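Local coordinates for probable transcriptional regulator, LysR family protein (Rhodococcus sp., PDB 2QL3) that probably acts as a LysR-type transcriptional regulator, this piece being the C-terminal effector-binding domain that would control a separate DNA-binding domain, at residues V57-D62 with V182-A187. Sequence-based numbering, arbitrary orientation.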
loop_
_atom_site.group_PDB
_atom_site.type_symbol
_atom_site.label_atom_id
_atom_site.label_comp_id
_atom_site.label_asym_id
_atom_site.label_seq_id
_atom_site.Cartn_x
_atom_site.Cartn_y
_atom_site.Cartn_z
ATOM N N VAL A 57 -18.514 -12.073 3.615
ATOM C CA VAL A 57 -18.821 -10.865 2.857
ATOM C C VAL A 57 -17.513 -10.291 2.311
ATOM O O VAL A 57 -16.420 -10.672 2.739
ATOM C CB VAL A 57 -19.580 -9.778 3.700
ATOM C CG1 VAL A 57 -20.925 -10.308 4.219
ATOM C CG2 VAL A 57 -18.745 -9.290 4.869
ATOM N N ALA A 58 -17.654 -9.437 1.304
ATOM C CA ALA A 58 -16.530 -8.737 0.670
ATOM C C ALA A 58 -16.922 -7.256 0.510
ATOM O O ALA A 58 -18.112 -6.921 0.209
ATOM C CB ALA A 58 -16.256 -9.378 -0.706
ATOM N N ILE A 59 -15.955 -6.375 0.733
ATOM C CA ILE A 59 -16.089 -4.979 0.419
ATOM C C ILE A 59 -15.287 -4.765 -0.851
ATOM O O ILE A 59 -14.073 -4.956 -0.869
ATOM C CB ILE A 59 -15.519 -4.073 1.510
ATOM C CG1 ILE A 59 -16.158 -4.406 2.889
ATOM C CG2 ILE A 59 -15.673 -2.599 1.129
ATOM C CD1 ILE A 59 -17.643 -4.294 2.945
ATOM N N VAL A 60 -15.974 -4.401 -1.939
ATOM C CA VAL A 60 -15.329 -4.360 -3.257
ATOM C C VAL A 60 -15.818 -3.208 -4.117
ATOM O O VAL A 60 -16.885 -2.654 -3.875
ATOM C CB VAL A 60 -15.536 -5.693 -4.077
ATOM C CG1 VAL A 60 -14.760 -6.797 -3.471
ATOM C CG2 VAL A 60 -17.010 -6.081 -4.180
ATOM N N TYR A 61 -15.050 -2.850 -5.146
ATOM C CA TYR A 61 -15.632 -2.036 -6.194
ATOM C C TYR A 61 -16.594 -2.867 -7.019
ATOM O O TYR A 61 -16.313 -4.008 -7.360
ATOM C CB TYR A 61 -14.584 -1.449 -7.134
ATOM C CG TYR A 61 -13.428 -0.702 -6.521
ATOM C CD1 TYR A 61 -13.603 0.546 -5.928
ATOM C CD2 TYR A 61 -12.134 -1.210 -6.616
ATOM C CE1 TYR A 61 -12.515 1.270 -5.439
ATOM C CE2 TYR A 61 -11.037 -0.508 -6.078
ATOM C CZ TYR A 61 -11.243 0.739 -5.500
ATOM O OH TYR A 61 -10.176 1.464 -4.990
ATOM N N ASP A 62 -17.728 -2.286 -7.396
ATOM C CA ASP A 62 -18.677 -2.981 -8.268
ATOM C C ASP A 62 -18.200 -2.778 -9.696
ATOM O O ASP A 62 -18.741 -1.928 -10.438
ATOM C CB ASP A 62 -20.071 -2.397 -8.056
ATOM C CG ASP A 62 -21.173 -3.127 -8.818
ATOM O OD1 ASP A 62 -21.005 -4.252 -9.371
ATOM O OD2 ASP A 62 -22.243 -2.517 -8.869
ATOM N N VAL A 182 -17.929 4.937 -9.815
ATOM C CA VAL A 182 -17.774 3.566 -9.424
ATOM C C VAL A 182 -18.262 3.439 -8.006
ATOM O O VAL A 182 -17.831 4.188 -7.122
ATOM C CB VAL A 182 -16.272 3.122 -9.528
ATOM C CG1 VAL A 182 -16.076 1.654 -9.024
ATOM C CG2 VAL A 182 -15.775 3.282 -10.948
ATOM N N ALA A 183 -19.167 2.489 -7.817
ATOM C CA ALA A 183 -19.670 2.133 -6.519
ATOM C C ALA A 183 -18.716 1.194 -5.809
ATOM O O ALA A 183 -18.154 0.265 -6.404
ATOM C CB ALA A 183 -21.051 1.499 -6.649
ATOM N N VAL A 184 -18.531 1.484 -4.528
ATOM C CA VAL A 184 -18.026 0.562 -3.569
ATOM C C VAL A 184 -19.253 -0.105 -2.919
ATOM O O VAL A 184 -20.189 0.571 -2.417
ATOM C CB VAL A 184 -17.172 1.291 -2.562
ATOM C CG1 VAL A 184 -16.542 0.307 -1.516
ATOM C CG2 VAL A 184 -16.049 2.059 -3.293
ATOM N N VAL A 185 -19.250 -1.442 -2.949
ATOM C CA VAL A 185 -20.340 -2.256 -2.413
ATOM C C VAL A 185 -19.898 -3.197 -1.267
ATOM O O VAL A 185 -18.729 -3.563 -1.178
ATOM C CB VAL A 185 -20.999 -3.072 -3.543
ATOM C CG1 VAL A 185 -21.580 -2.110 -4.643
ATOM C CG2 VAL A 185 -19.986 -4.111 -4.177
ATOM N N VAL A 186 -20.835 -3.531 -0.378
ATOM C CA VAL A 186 -20.769 -4.803 0.402
ATOM C C VAL A 186 -21.390 -5.949 -0.425
ATOM O O VAL A 186 -22.464 -5.791 -1.013
ATOM C CB VAL A 186 -21.382 -4.700 1.829
ATOM C CG1 VAL A 186 -22.939 -4.421 1.809
ATOM C CG2 VAL A 186 -21.057 -5.979 2.669
ATOM N N ALA A 187 -20.694 -7.070 -0.545
ATOM C CA ALA A 187 -21.180 -8.157 -1.401
ATOM C C ALA A 187 -21.185 -9.501 -0.706
ATOM O O ALA A 187 -20.437 -9.735 0.238
ATOM C CB ALA A 187 -20.327 -8.210 -2.730
HETATM O O HOH W 1 -19.683 0.694 -10.274
#
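Val-57 to Tyr-61 pairs antiparallel with Val-182 to Ala-187, the strand axes 4.6 Å apart at closest approach and their directions at 165°. Ala-58 with Ala-187 and Val-60 with Val-185 are hydrogen-bonded pairs, each closed by two backbone bonds; the straightest of these, Val-185 N to Val-60 O, spans 2.8 Å with 171° at the hydrogen. Asp-62 N extends the ladder to Ala-183 O, and a water bridges Asp-62 O and Ala-183 N beyond it.

On one face lie the non-hydrogen-bonded pairs. Ile-59 splits its branches: CG2 meets Val-184 CG1 at 4.0 Å, while CG1 stands beside the backbone N (chi1 -55°) and the further turn about CB-CG1 brings CD1 to Val-186 CG2 at 3.8 Å. Tyr-61 brings ring atom CD1 to Val-184 CG2 at 3.9 Å, the methyl approaching the ring obliquely, and its CB abuts Val-182 CG1. On the other face, Val-60 CG2 contacts Val-185 CG2 at 3.6 Å, while the exposed Asp-62 turns its CB against Val-185 CG1 at 3.7 Å. With only a methyl at Ile-59, as an alanine here would give, Val-184 and Val-186 would probably lose an apolar partner and a gap would open beside them.

Strand 5-11 hydrogen-bonds to the far edge of 57-61, as strand 69-84 does to that of 182-189, placing the pair inside the mixed sheet of this periplasmic-binding-protein-like domain. Backbone bonds thus set the register, and valine, isoleucine and alanine side chains, with the tyrosine ring, line the two faces, implying a buried, largely apolar join between sequence-distant parts of the fold.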